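PDB 3PRL: NADP-dependent glyceraldehyde-3-phosphate dehydrogenase from Bacillus halodurans, which probably oxidises glyceraldehyde 3-phosphate to 3-phosphoglycerate with NADP+ as oxidant and without taking up phosphate, as a member of the aldehyde dehydrogenase family. Local coordinates for residues Y78-L83 against D115-T120; M96-K101 against G191-I196; V148-L153 against S472-R477; D374-A379 against P393-K398; G413-I418 against V435-I440. One frame throughout, in Å; residues are numbered along the deposited sequence. Where two conformers were deposited one is given.

Contact 1: Y78-L83 against D115-T120; sequences YAWADL and DIIRHT
Ala81 and Ile117 face each other where helix 70-86 and helix 103-124 pack as a nearly antiparallel pair, their local axes 8.6 Å apart at an angle of 164°. The small side chain of Ala81 suits this position: its CB points at the partner helix and touches Ile117 CG2 at 4.0 Å, and its small size lets the methylenes of an arginine lie close against it.

That arginine is Arg118. From CB, on the flank of its helix, CG turns beside the backbone N and anti to the carbonyl carbon (chi1 -66°), which brings it to 3.5 Å from Ala81 CB. Beyond CD the chain bends, and NE enters a long salt bridge of 3.7 Å with Asp82 OD1, the oxygen lying in plane at the guanidinium edge. NH1 turns back to its own helix and makes a weak bond of 3.3 Å to Asp115 OD1. NH2 reaches Glu85, a further salt-bridge partner. A long, flexible cation suits this partly exposed edge of the helix pair, because its methylenes cover alanine while three carboxylates share its charge.

Tyr78, in one of its two modelled conformers, turns its ring edge toward the Arg118 carbonyl and bonds Asp122 through its hydroxyl. On the buried flank, Trp80 offers a broad apolar face, and its indole NE1 is satisfied by Met198 O. Helix 167-178 closes over this part through Ala170, which touches both Trp80 and Ile117. The methyl Ile117 CD1 makes a CH-pi contact with the Trp80 six-membered ring, 3.7 Å from its centroid and almost on the ring normal.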
# COMPACT_ATOMS: atom_id res chain seq x y z
N TYR D 78 -18.92 -16.15 -3.17
CA TYR D 78 -19.82 -15.70 -4.23
C TYR D 78 -21.08 -16.57 -4.24
O TYR D 78 -22.19 -16.05 -4.21
CB TYR D 78 -19.15 -15.79 -5.61
CG TYR D 78 -17.98 -14.85 -5.87
CD1 TYR D 78 -17.81 -13.68 -5.13
CD2 TYR D 78 -17.06 -15.11 -6.89
CE1 TYR D 78 -16.76 -12.82 -5.38
CE2 TYR D 78 -16.00 -14.25 -7.14
CZ TYR D 78 -15.85 -13.10 -6.38
OH TYR D 78 -14.80 -12.24 -6.62
N ALA D 79 -20.89 -17.89 -4.27
CA ALA D 79 -22.01 -18.86 -4.31
C ALA D 79 -22.93 -18.75 -3.11
O ALA D 79 -24.16 -18.80 -3.24
CB ALA D 79 -21.49 -20.29 -4.43
N TRP D 80 -22.33 -18.57 -1.93
CA TRP D 80 -23.08 -18.41 -0.70
C TRP D 80 -23.90 -17.12 -0.76
O TRP D 80 -25.07 -17.12 -0.43
CB TRP D 80 -22.10 -18.39 0.48
CG TRP D 80 -22.68 -18.18 1.84
CD1 TRP D 80 -23.94 -18.49 2.27
CD2 TRP D 80 -21.98 -17.66 2.97
NE1 TRP D 80 -24.07 -18.18 3.60
CE2 TRP D 80 -22.88 -17.67 4.06
CE3 TRP D 80 -20.68 -17.20 3.18
CZ2 TRP D 80 -22.52 -17.22 5.33
CZ3 TRP D 80 -20.32 -16.74 4.43
CH2 TRP D 80 -21.24 -16.76 5.49
N ALA D 81 -23.26 -16.04 -1.22
CA ALA D 81 -23.91 -14.73 -1.34
C ALA D 81 -25.11 -14.81 -2.27
O ALA D 81 -26.19 -14.28 -1.95
CB ALA D 81 -22.93 -13.71 -1.83
N ASP D 82 -24.92 -15.46 -3.42
CA ASP D 82 -26.01 -15.65 -4.38
C ASP D 82 -27.21 -16.35 -3.76
O ASP D 82 -28.34 -15.88 -3.88
CB ASP D 82 -25.53 -16.42 -5.63
CG ASP D 82 -24.34 -15.77 -6.32
OD1 ASP D 82 -23.92 -14.66 -5.93
OD2 ASP D 82 -23.82 -16.37 -7.28
N LEU D 83 -26.96 -17.47 -3.09
CA LEU D 83 -28.02 -18.23 -2.44
C LEU D 83 -28.72 -17.44 -1.33
O LEU D 83 -29.91 -17.60 -1.14
CB LEU D 83 -27.52 -19.58 -1.90
CG LEU D 83 -26.88 -20.63 -2.82
CD1 LEU D 83 -26.79 -21.99 -2.12
CD2 LEU D 83 -27.59 -20.77 -4.17
N ASP D 115 -23.94 -8.66 0.12
CA ASP D 115 -23.08 -7.57 -0.31
C ASP D 115 -21.76 -7.55 0.44
O ASP D 115 -20.71 -7.31 -0.17
CB ASP D 115 -23.80 -6.24 -0.17
CG ASP D 115 -24.92 -6.06 -1.18
OD1 ASP D 115 -24.99 -6.82 -2.18
OD2 ASP D 115 -25.73 -5.14 -0.97
N ILE D 116 -21.80 -7.81 1.75
CA ILE D 116 -20.57 -7.90 2.56
C ILE D 116 -19.73 -9.12 2.20
O ILE D 116 -18.49 -9.04 2.16
CB ILE D 116 -20.85 -7.90 4.10
CG1 ILE D 116 -21.23 -6.50 4.58
CG2 ILE D 116 -19.63 -8.32 4.88
CD1 ILE D 116 -22.21 -6.52 5.78
N ILE D 117 -20.38 -10.24 1.94
CA ILE D 117 -19.70 -11.47 1.58
C ILE D 117 -19.00 -11.36 0.22
O ILE D 117 -17.88 -11.84 0.06
CB ILE D 117 -20.68 -12.68 1.63
CG1 ILE D 117 -21.12 -12.95 3.08
CG2 ILE D 117 -20.08 -13.94 0.98
CD1 ILE D 117 -22.36 -13.77 3.18
N ARG D 118 -19.64 -10.70 -0.76
CA ARG D 118 -19.02 -10.56 -2.08
C ARG D 118 -17.80 -9.63 -2.03
O ARG D 118 -16.76 -9.95 -2.59
CB ARG D 118 -20.03 -10.10 -3.13
CG ARG D 118 -21.10 -11.13 -3.40
CD ARG D 118 -21.68 -10.95 -4.76
NE ARG D 118 -23.11 -11.20 -4.75
CZ ARG D 118 -24.02 -10.26 -4.52
NH1 ARG D 118 -23.65 -9.00 -4.28
NH2 ARG D 118 -25.31 -10.59 -4.54
N HIS D 119 -17.95 -8.52 -1.33
CA HIS D 119 -16.90 -7.50 -1.21
C HIS D 119 -15.69 -7.98 -0.42
O HIS D 119 -14.57 -7.56 -0.70
CB HIS D 119 -17.48 -6.24 -0.58
CG HIS D 119 -16.67 -5.02 -0.86
ND1 HIS D 119 -16.94 -4.17 -1.91
CD2 HIS D 119 -15.59 -4.51 -0.23
CE1 HIS D 119 -16.07 -3.18 -1.91
NE2 HIS D 119 -15.23 -3.37 -0.90
N THR D 120 -15.96 -8.84 0.57
CA THR D 120 -14.97 -9.55 1.37
C THR D 120 -14.19 -10.54 0.50
O THR D 120 -12.96 -10.63 0.59
CB THR D 120 -15.66 -10.35 2.55
OG1 THR D 120 -16.21 -9.45 3.52
CG2 THR D 120 -14.69 -11.25 3.27

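Contact 2: M96-K101 against G191-I196; sequences MHEVAK and GSLSGI
Glu98, in the last turn of helix 88-98, points its carboxylate at the N-terminal end of helix 192-204, where Gly191 holds the N-cap position. Hydrogen bonds dominate. Glu98 OE1 receives Ser194 N at 2.8 Å on its syn side and Ser194 OG at 2.7 Å nearly along the C-O bond. The other oxygen, OE2, takes Leu193 N at 2.8 Å, also syn, and a weak bond from Gly191 N at 3.0 Å. Both syn donors stand about 25° out of the carboxylate plane, and with both oxygens gripped the group can hardly rotate. Glutamate has the length to span the gap: beyond CG its chain runs extended (chi2 -167°).

Electrostatics should act in the same direction. The first turn of a helix presents N-H groups that its own backbone does not use, so a buried anion is probably stabilised here.

Van der Waals contacts are few. Val99 CG1 rests on Gly191 CA at 4.0 Å, and Leu193 CB and CG lie beside the Glu98 carboxylate, covering the charged group with hydrocarbon. Gly191 has positive phi, and its backbone angles would press any CB into the preceding carbonyl oxygen, which explains the residue type.

The helix beginning here follows strand 182-186, which ends at Lys186, and the loop with Thr189. Both residues bind NADP+, and the side chain of Ser192 is about 4 Å from that of Lys186. Gln190 NE2 adds a bond to Glu98 O. Ile43 of strand 39-44 packs on Ser192 and Leu193, and Leu94 of helix 88-98 touches Leu193 and Ser194.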
# COMPACT_ATOMS: atom_id res chain seq x y z
N MET D 96 -37.25 -11.32 11.02
CA MET D 96 -38.27 -10.42 11.62
C MET D 96 -39.02 -11.06 12.79
O MET D 96 -39.22 -10.41 13.81
CB MET D 96 -39.24 -9.75 10.61
CG MET D 96 -39.91 -10.64 9.63
SD MET D 96 -41.63 -10.24 9.26
CE MET D 96 -42.21 -11.90 8.97
N HIS D 97 -39.37 -12.34 12.67
CA HIS D 97 -40.05 -13.04 13.77
C HIS D 97 -39.11 -13.26 14.97
O HIS D 97 -39.45 -12.87 16.09
CB HIS D 97 -40.63 -14.40 13.32
CG HIS D 97 -41.88 -14.29 12.51
ND1 HIS D 97 -42.01 -14.87 11.27
CD2 HIS D 97 -43.07 -13.70 12.77
CE1 HIS D 97 -43.22 -14.63 10.79
NE2 HIS D 97 -43.89 -13.92 11.68
N GLU D 98 -37.95 -13.87 14.70
CA GLU D 98 -37.05 -14.42 15.74
C GLU D 98 -36.47 -13.36 16.67
O GLU D 98 -36.35 -13.58 17.88
CB GLU D 98 -35.90 -15.21 15.10
CG GLU D 98 -35.37 -16.38 15.94
CD GLU D 98 -34.04 -16.96 15.43
OE1 GLU D 98 -33.62 -16.65 14.28
OE2 GLU D 98 -33.39 -17.72 16.19
N VAL D 99 -36.07 -12.23 16.08
CA VAL D 99 -35.47 -11.15 16.84
C VAL D 99 -36.35 -9.88 16.82
O VAL D 99 -35.94 -8.82 17.31
CB VAL D 99 -33.99 -10.91 16.43
CG1 VAL D 99 -33.19 -12.21 16.56
CG2 VAL D 99 -33.87 -10.35 15.01
N ALA D 100 -37.57 -10.03 16.29
CA ALA D 100 -38.56 -8.95 16.22
C ALA D 100 -38.09 -7.69 15.48
O ALA D 100 -38.32 -6.55 15.92
CB ALA D 100 -39.09 -8.62 17.63
N LYS D 101 -37.43 -7.90 14.34
CA LYS D 101 -36.92 -6.81 13.52
C LYS D 101 -37.95 -6.41 12.45
O LYS D 101 -38.47 -7.28 11.77
CB LYS D 101 -35.61 -7.25 12.86
CG LYS D 101 -34.98 -6.27 11.89
CD LYS D 101 -33.54 -6.67 11.56
CE LYS D 101 -32.65 -6.64 12.82
NZ LYS D 101 -31.22 -6.40 12.51
N GLY D 191 -31.70 -15.88 17.76
CA GLY D 191 -31.00 -15.59 16.50
C GLY D 191 -30.37 -16.86 15.91
O GLY D 191 -29.99 -16.89 14.73
N SER D 192 -30.27 -17.90 16.72
CA SER D 192 -29.73 -19.17 16.25
C SER D 192 -30.47 -19.78 15.04
O SER D 192 -29.83 -20.40 14.19
CB SER D 192 -29.66 -20.17 17.40
OG SER D 192 -28.71 -19.74 18.37
N LEU D 193 -31.80 -19.63 14.95
CA LEU D 193 -32.51 -20.15 13.77
C LEU D 193 -32.13 -19.43 12.47
O LEU D 193 -31.92 -20.08 11.43
CB LEU D 193 -34.03 -20.13 13.92
CG LEU D 193 -34.76 -20.70 15.13
CD1 LEU D 193 -36.20 -20.24 15.07
CD2 LEU D 193 -34.67 -22.24 15.21
N SER D 194 -32.07 -18.10 12.53
CA SER D 194 -31.68 -17.29 11.38
C SER D 194 -30.24 -17.59 10.97
O SER D 194 -29.96 -17.80 9.80
CB SER D 194 -31.87 -15.79 11.63
OG SER D 194 -33.24 -15.47 11.85
N GLY D 195 -29.32 -17.63 11.94
CA GLY D 195 -27.95 -18.07 11.67
C GLY D 195 -27.83 -19.49 11.11
O GLY D 195 -26.96 -19.76 10.29
N ILE D 196 -28.70 -20.41 11.55
CA ILE D 196 -28.63 -21.77 11.00
C ILE D 196 -29.03 -21.74 9.53
O ILE D 196 -28.30 -22.26 8.68
CB ILE D 196 -29.42 -22.83 11.84
CG1 ILE D 196 -28.79 -23.02 13.24
CG2 ILE D 196 -29.42 -24.17 11.16
CD1 ILE D 196 -29.74 -23.72 14.26

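Contact 3: V148-L153 against S472-R477; sequences VEREPL and SMTRER
Val148 CG1 lies against Glu476 CG at 3.9 Å where strands 144-159 and 474-482 run antiparallel, a pair that reaches the subunit interface, consistent with the oligomerisation arm of aldehyde dehydrogenases. Glu149 and Arg477 form a hydrogen-bonded pair, with Glu149 N to Arg477 O at 2.9 Å. Arg150, opposite Glu476 in a non-hydrogen-bonded pair, uses its length to serve two partners: NH1 donates to Thr474 OG1 at 2.9 Å, and NH2 forms a salt bridge of 3.2 Å with Glu476 OE2. Thr474 OG1 also bonds Leu470 O. Glu151 pairs with Arg475 through two backbone bonds. Its side chain, bent at chi2 (83°), lays CG over a face of the Arg475 guanidinium and brings OE2 into a salt bridge of 3.5 Å with Arg477 NH1. Pro152, which has no N-H to give, fits a non-hydrogen-bonded position opposite Thr474. Leu153 ends the pairing with a weak bond to Met473 O.

On one sheet face Glu151 makes a salt bridge to Lys431 of the second subunit, and Arg475 and Arg477 donate to Val435 O and Leu433 O of that subunit. Within the chain, Met473 packs on helix 167-178, and Leu153 meets Met234 of strand 234-238.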
# COMPACT_ATOMS: atom_id res chain seq x y z
N VAL D 148 7.19 -11.61 2.24
CA VAL D 148 6.22 -11.53 3.32
C VAL D 148 4.84 -11.80 2.73
O VAL D 148 4.44 -11.19 1.74
CB VAL D 148 6.30 -10.16 4.10
CG1 VAL D 148 5.44 -10.17 5.38
CG2 VAL D 148 7.76 -9.82 4.49
N GLU D 149 4.14 -12.77 3.31
CA GLU D 149 2.77 -13.04 2.91
C GLU D 149 1.90 -13.12 4.16
O GLU D 149 2.41 -12.95 5.27
CB GLU D 149 2.70 -14.32 2.08
CG GLU D 149 3.10 -14.12 0.62
CD GLU D 149 3.30 -15.44 -0.15
OE1 GLU D 149 4.03 -16.33 0.36
OE2 GLU D 149 2.73 -15.57 -1.27
N ARG D 150 0.59 -13.33 3.96
CA ARG D 150 -0.36 -13.59 5.05
C ARG D 150 -0.85 -15.04 5.11
O ARG D 150 -1.21 -15.62 4.09
CB ARG D 150 -1.57 -12.66 4.95
CG ARG D 150 -1.21 -11.22 5.14
CD ARG D 150 -2.16 -10.55 6.06
NE ARG D 150 -1.42 -9.62 6.88
CZ ARG D 150 -1.37 -9.63 8.20
NH1 ARG D 150 -2.09 -10.49 8.92
NH2 ARG D 150 -0.60 -8.74 8.80
N GLU D 151 -0.89 -15.58 6.32
CA GLU D 151 -1.25 -16.97 6.57
C GLU D 151 -2.45 -17.01 7.52
O GLU D 151 -2.48 -16.25 8.48
CB GLU D 151 -0.04 -17.67 7.22
CG GLU D 151 -0.27 -19.06 7.85
CD GLU D 151 -0.24 -20.22 6.86
OE1 GLU D 151 -0.68 -20.07 5.71
OE2 GLU D 151 0.20 -21.32 7.25
N PRO D 152 -3.45 -17.87 7.25
CA PRO D 152 -4.54 -18.04 8.23
C PRO D 152 -4.00 -18.37 9.63
O PRO D 152 -2.91 -18.93 9.76
CB PRO D 152 -5.32 -19.25 7.71
CG PRO D 152 -4.55 -19.79 6.50
CD PRO D 152 -3.68 -18.66 6.02
N LEU D 153 -4.74 -18.00 10.67
CA LEU D 153 -4.35 -18.36 12.03
C LEU D 153 -4.73 -19.82 12.37
O LEU D 153 -4.00 -20.48 13.12
CB LEU D 153 -4.95 -17.38 13.06
CG LEU D 153 -4.71 -15.87 12.94
CD1 LEU D 153 -5.86 -15.10 13.59
CD2 LEU D 153 -3.36 -15.43 13.55
N SER D 472 -7.03 -9.28 10.63
CA SER D 472 -7.19 -9.82 11.97
C SER D 472 -7.34 -11.34 11.91
O SER D 472 -7.17 -12.03 12.94
CB SER D 472 -8.38 -9.17 12.66
OG SER D 472 -9.57 -9.52 11.99
N MET D 473 -7.62 -11.86 10.71
CA MET D 473 -7.83 -13.29 10.49
C MET D 473 -6.56 -14.03 10.08
O MET D 473 -6.58 -15.24 9.85
CB MET D 473 -8.88 -13.51 9.40
CG MET D 473 -10.22 -12.80 9.61
SD MET D 473 -11.33 -13.59 10.79
CE MET D 473 -12.61 -12.35 10.97
N THR D 474 -5.46 -13.28 9.97
CA THR D 474 -4.23 -13.79 9.40
C THR D 474 -3.06 -13.33 10.26
O THR D 474 -3.24 -12.67 11.27
CB THR D 474 -4.03 -13.27 7.96
OG1 THR D 474 -4.44 -11.90 7.89
CG2 THR D 474 -4.82 -14.08 6.94
N ARG D 475 -1.86 -13.68 9.80
CA ARG D 475 -0.58 -13.28 10.40
C ARG D 475 0.48 -13.32 9.29
O ARG D 475 0.26 -13.94 8.23
CB ARG D 475 -0.21 -14.18 11.62
CG ARG D 475 -0.12 -15.75 11.37
CD ARG D 475 1.24 -16.20 10.79
NE ARG D 475 1.49 -17.65 10.82
CZ ARG D 475 2.67 -18.21 10.54
NH1 ARG D 475 3.72 -17.44 10.20
NH2 ARG D 475 2.83 -19.52 10.60
N GLU D 476 1.61 -12.65 9.54
CA GLU D 476 2.68 -12.61 8.58
C GLU D 476 3.40 -13.95 8.52
O GLU D 476 3.61 -14.62 9.54
CB GLU D 476 3.66 -11.47 8.87
CG GLU D 476 3.14 -10.08 8.47
CD GLU D 476 2.49 -9.33 9.61
OE1 GLU D 476 2.04 -9.98 10.59
OE2 GLU D 476 2.43 -8.09 9.55
N ARG D 477 3.74 -14.31 7.30
CA ARG D 477 4.49 -15.50 6.97
C ARG D 477 5.70 -15.05 6.18
O ARG D 477 5.57 -14.56 5.06
CB ARG D 477 3.60 -16.44 6.15
CG ARG D 477 4.34 -17.64 5.59
CD ARG D 477 3.53 -18.93 5.51
NE ARG D 477 4.52 -19.97 5.71
CZ ARG D 477 4.59 -20.79 6.75
NH1 ARG D 477 3.66 -20.83 7.69
NH2 ARG D 477 5.62 -21.63 6.81

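Contact 4: D374-A379 against P393-K398; sequences DDVTPA and PIIRVK
Arg396 presents one face of its guanidinium to Asp374, whose OD2 sits 3.3 Å above the plane and toward its rim. The two flat groups stand almost upright to each other, with their planes 81° apart. Asp374 OD1 comes to 3.2 Å from Arg396 NE, but from well outside the guanidinium plane. The salt bridge is therefore a pairing of charges in which no N-H points at the oxygen. Asp375 approaches obliquely instead, its OD1 lying 3.4 Å from the methylene CD of Arg396. Toward the far end of the group, NH1 has a stronger partner in Asp307.

The long arginine suits an exit from the sheet: bends at chi2 and chi3 (100°) carry its head across the Asp374 carboxylate, with CD passing Asp375. Asp374 OD1 also receives the backbone N of Asp375, so the same oxygen that faces the cation steadies the sharp turn of the chain. Asp375 takes positive phi there, and the regular strand 367-374 ends beside it.

After the turn the backbone returns, and Val376 N bonds Ile394 O at 3.0 Å, nearly straight onto the carbonyl. Beta-branched Val376 then fills the corner on the apolar side. Its CG2 touches Pro393 CB at 3.6 Å, its CB lies 4.0 Å from Ile395 CG1, and Val382 and Ala383 pack on it as well.

Polar and apolar halves are thus split along strand 391-397. The nearby cation probably favours the ionised form of Asp374, and this pair relies on charge attraction rather than on a directed N-H bond.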
# COMPACT_ATOMS: atom_id res chain seq x y z
N ASP D 374 -36.09 15.07 28.46
CA ASP D 374 -35.35 16.33 28.35
C ASP D 374 -34.74 16.68 29.70
O ASP D 374 -35.04 16.04 30.70
CB ASP D 374 -36.26 17.46 27.83
CG ASP D 374 -35.48 18.63 27.21
OD1 ASP D 374 -34.23 18.64 27.26
OD2 ASP D 374 -36.13 19.54 26.66
N ASP D 375 -33.85 17.67 29.69
CA ASP D 375 -33.19 18.20 30.89
C ASP D 375 -32.46 17.12 31.69
O ASP D 375 -32.36 17.19 32.92
CB ASP D 375 -34.20 18.96 31.76
CG ASP D 375 -34.71 20.22 31.08
OD1 ASP D 375 -34.02 21.26 31.19
OD2 ASP D 375 -35.79 20.18 30.45
N VAL D 376 -31.94 16.13 30.95
CA VAL D 376 -31.31 14.95 31.54
C VAL D 376 -29.98 15.33 32.18
O VAL D 376 -29.21 16.11 31.62
CB VAL D 376 -31.19 13.80 30.52
CG1 VAL D 376 -30.32 12.65 31.05
CG2 VAL D 376 -32.58 13.28 30.18
N THR D 377 -29.74 14.79 33.37
CA THR D 377 -28.59 15.20 34.15
C THR D 377 -27.55 14.08 34.29
O THR D 377 -27.88 12.89 34.19
CB THR D 377 -29.00 15.77 35.54
OG1 THR D 377 -29.69 14.77 36.30
CG2 THR D 377 -29.91 17.00 35.39
N PRO D 378 -26.28 14.46 34.50
CA PRO D 378 -25.22 13.50 34.78
C PRO D 378 -25.49 12.60 36.00
O PRO D 378 -24.80 11.60 36.16
CB PRO D 378 -24.01 14.39 35.04
CG PRO D 378 -24.27 15.61 34.27
CD PRO D 378 -25.74 15.83 34.39
N ALA D 379 -26.46 12.95 36.84
CA ALA D 379 -26.83 12.12 38.01
C ALA D 379 -27.79 10.97 37.66
O ALA D 379 -28.01 10.05 38.46
CB ALA D 379 -27.43 12.98 39.15
N PRO D 393 -32.14 10.44 25.71
CA PRO D 393 -32.03 11.62 26.56
C PRO D 393 -31.49 12.83 25.82
O PRO D 393 -30.69 12.69 24.90
CB PRO D 393 -31.05 11.18 27.65
CG PRO D 393 -30.20 10.13 26.98
CD PRO D 393 -31.07 9.46 25.96
N ILE D 394 -31.95 14.01 26.21
CA ILE D 394 -31.35 15.25 25.73
C ILE D 394 -30.63 15.91 26.91
O ILE D 394 -31.18 16.01 28.02
CB ILE D 394 -32.41 16.20 25.07
CG1 ILE D 394 -33.43 15.43 24.21
CG2 ILE D 394 -31.72 17.32 24.29
CD1 ILE D 394 -32.87 14.65 23.02
N ILE D 395 -29.39 16.32 26.67
CA ILE D 395 -28.60 16.95 27.71
C ILE D 395 -28.28 18.37 27.27
O ILE D 395 -27.59 18.59 26.27
CB ILE D 395 -27.34 16.12 28.08
CG1 ILE D 395 -27.75 14.77 28.68
CG2 ILE D 395 -26.45 16.88 29.05
CD1 ILE D 395 -26.64 13.73 28.76
N ARG D 396 -28.83 19.33 28.00
CA ARG D 396 -28.66 20.74 27.64
C ARG D 396 -27.26 21.17 28.09
O ARG D 396 -26.90 21.07 29.26
CB ARG D 396 -29.76 21.62 28.25
CG ARG D 396 -31.09 20.91 28.52
CD ARG D 396 -32.29 21.82 28.29
NE ARG D 396 -32.90 21.59 26.97
CZ ARG D 396 -33.80 22.39 26.40
NH1 ARG D 396 -34.21 23.50 27.00
NH2 ARG D 396 -34.29 22.08 25.21
N VAL D 397 -26.46 21.60 27.12
CA VAL D 397 -25.06 21.93 27.36
C VAL D 397 -24.77 23.40 27.03
O VAL D 397 -25.57 24.04 26.34
CB VAL D 397 -24.15 20.94 26.57
CG1 VAL D 397 -22.71 21.33 26.65
CG2 VAL D 397 -24.33 19.53 27.10
N LYS D 398 -23.66 23.94 27.52
CA LYS D 398 -23.27 25.33 27.26
C LYS D 398 -22.43 25.48 25.99
O LYS D 398 -22.64 26.41 25.22
CB LYS D 398 -22.52 25.93 28.45
CG LYS D 398 -22.84 27.40 28.73
CD LYS D 398 -21.62 28.20 29.24
CE LYS D 398 -20.93 27.54 30.45
NZ LYS D 398 -19.58 28.12 30.75

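Contact 5: G413-I418 against V435-I440; sequences GLQASI and VGTVHI
Gln415 and His439 meet side chain to side chain across two parallel strands, 415-419 and 437-440, which helix 423-431 joins into a beta-alpha-beta unit. No side of the contact is open to solvent, every touching residue being buried; the contrast is between a close C-terminal half and a slacker N-terminal one.

In the close half, His439 N donates to Ala416 O at 2.8 Å with a nearly straight bond of 174°, and Ile418 N returns to His439 O at 3.1 Å. Ala416, Val438, Ile418 and Ile440 share one sheet face. There Ile418 CG1 touches Val438 CG1 at 3.8 Å, and Ile418 and Ile440 both pack on Ala426 of the crossover helix, where branched apolar residues fit.

Toward the N-terminal ends of the strands the bonds are less regular. Gly436 N to Leu414 O, at 2.9 Å, is bent; Thr437 N reaches the same oxygen only weakly at 3.5 Å, and Ala416 N makes a weak bond to Thr437 O. Val435 CG1 packs 4.3 Å from Ala416 CB.

Gln415, Thr437, Ser417 and His439 occupy the other face. With its chain extended beyond CG, Gln415 sets OE1 at the edge of the imidazole, 2.7 Å from His439 NE2 in a weak bond, and its NE2 goes on to Glu445 O. Outward, Thr437, Val438 and His439 pair in parallel with a strand of the second subunit, so the sheet continues into it. Thr437 OG1, 3.7 Å from Gln415 NE2, is buried with no hydrogen-bonding partner in the model.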
# COMPACT_ATOMS: atom_id res chain seq x y z
N GLY D 413 -16.94 4.20 24.10
CA GLY D 413 -16.07 4.87 23.13
C GLY D 413 -16.20 4.29 21.73
O GLY D 413 -15.19 4.03 21.08
N LEU D 414 -17.43 4.09 21.28
CA LEU D 414 -17.67 3.47 19.99
C LEU D 414 -17.61 4.52 18.85
O LEU D 414 -16.63 4.60 18.09
CB LEU D 414 -18.99 2.67 20.03
CG LEU D 414 -19.43 1.70 18.93
CD1 LEU D 414 -18.25 0.95 18.29
CD2 LEU D 414 -20.42 0.69 19.51
N GLN D 415 -18.65 5.37 18.79
CA GLN D 415 -18.77 6.36 17.73
C GLN D 415 -19.38 7.66 18.27
O GLN D 415 -19.76 7.72 19.43
CB GLN D 415 -19.60 5.78 16.57
CG GLN D 415 -18.84 4.77 15.70
CD GLN D 415 -19.43 4.63 14.29
OE1 GLN D 415 -20.34 5.37 13.93
NE2 GLN D 415 -18.88 3.71 13.48
N ALA D 416 -19.45 8.70 17.44
CA ALA D 416 -20.06 9.98 17.82
C ALA D 416 -20.44 10.83 16.62
O ALA D 416 -19.87 10.66 15.53
CB ALA D 416 -19.12 10.78 18.74
N SER D 417 -21.37 11.76 16.83
CA SER D 417 -21.75 12.75 15.82
C SER D 417 -21.48 14.19 16.30
O SER D 417 -21.75 14.51 17.46
CB SER D 417 -23.24 12.62 15.49
OG SER D 417 -23.60 11.31 15.11
N ILE D 418 -20.95 15.05 15.41
CA ILE D 418 -20.90 16.50 15.64
C ILE D 418 -21.77 17.20 14.59
O ILE D 418 -21.67 16.90 13.39
CB ILE D 418 -19.45 17.11 15.58
CG1 ILE D 418 -18.39 16.17 16.15
CG2 ILE D 418 -19.41 18.51 16.26
CD1 ILE D 418 -18.55 15.82 17.62
N VAL D 435 -13.25 8.01 20.69
CA VAL D 435 -14.10 7.06 19.98
C VAL D 435 -13.34 6.56 18.77
O VAL D 435 -12.31 7.14 18.40
CB VAL D 435 -15.45 7.70 19.54
CG1 VAL D 435 -16.17 8.32 20.74
CG2 VAL D 435 -15.23 8.73 18.43
N GLY D 436 -13.82 5.49 18.17
CA GLY D 436 -13.25 4.97 16.95
C GLY D 436 -13.55 5.85 15.77
O GLY D 436 -12.64 6.21 15.00
N THR D 437 -14.83 6.24 15.63
CA THR D 437 -15.27 7.03 14.48
C THR D 437 -16.07 8.26 14.87
O THR D 437 -16.94 8.19 15.71
CB THR D 437 -16.12 6.16 13.54
OG1 THR D 437 -15.40 4.95 13.26
CG2 THR D 437 -16.45 6.90 12.21
N VAL D 438 -15.76 9.39 14.23
CA VAL D 438 -16.56 10.61 14.35
C VAL D 438 -17.27 10.86 13.03
O VAL D 438 -16.64 10.83 11.97
CB VAL D 438 -15.68 11.83 14.70
CG1 VAL D 438 -16.53 13.11 14.76
CG2 VAL D 438 -14.93 11.61 16.03
N HIS D 439 -18.58 11.09 13.09
CA HIS D 439 -19.36 11.45 11.91
C HIS D 439 -19.69 12.94 11.93
O HIS D 439 -20.31 13.43 12.89
CB HIS D 439 -20.68 10.66 11.86
CG HIS D 439 -20.51 9.19 11.67
ND1 HIS D 439 -20.80 8.56 10.48
CD2 HIS D 439 -20.09 8.22 12.51
CE1 HIS D 439 -20.57 7.27 10.59
NE2 HIS D 439 -20.13 7.03 11.81
N ILE D 440 -19.31 13.65 10.87
CA ILE D 440 -19.68 15.06 10.70
C ILE D 440 -21.02 15.26 9.98
O ILE D 440 -21.17 14.94 8.79
CB ILE D 440 -18.55 15.90 10.00
CG1 ILE D 440 -17.18 15.63 10.63
CG2 ILE D 440 -18.89 17.41 10.01
CD1 ILE D 440 -17.11 15.83 12.14

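Overall arrangement
Contacts 2, 4 and 5 are buried, whereas contacts 1 and 3 are only partly so. Contacts 1, 3 and 5 all touch the second subunit, while no other chain touches contacts 2 and 4. Contacts 1 and 2 share the run of helices 70-86, 88-98 and 103-124, their nearest atoms about 7 Å apart: the first is a mixed apolar and ionic helix pair, the second one anion at a helix start. Contacts 4 and 5 belong to one sheet, with centres about 19 Å apart, one at a strand exit, the other within a parallel pair. Contact 3 is antiparallel and rich in charges. It meets contact 5 across the interface, since Arg475 NH1 bonds Val435 O of the second subunit.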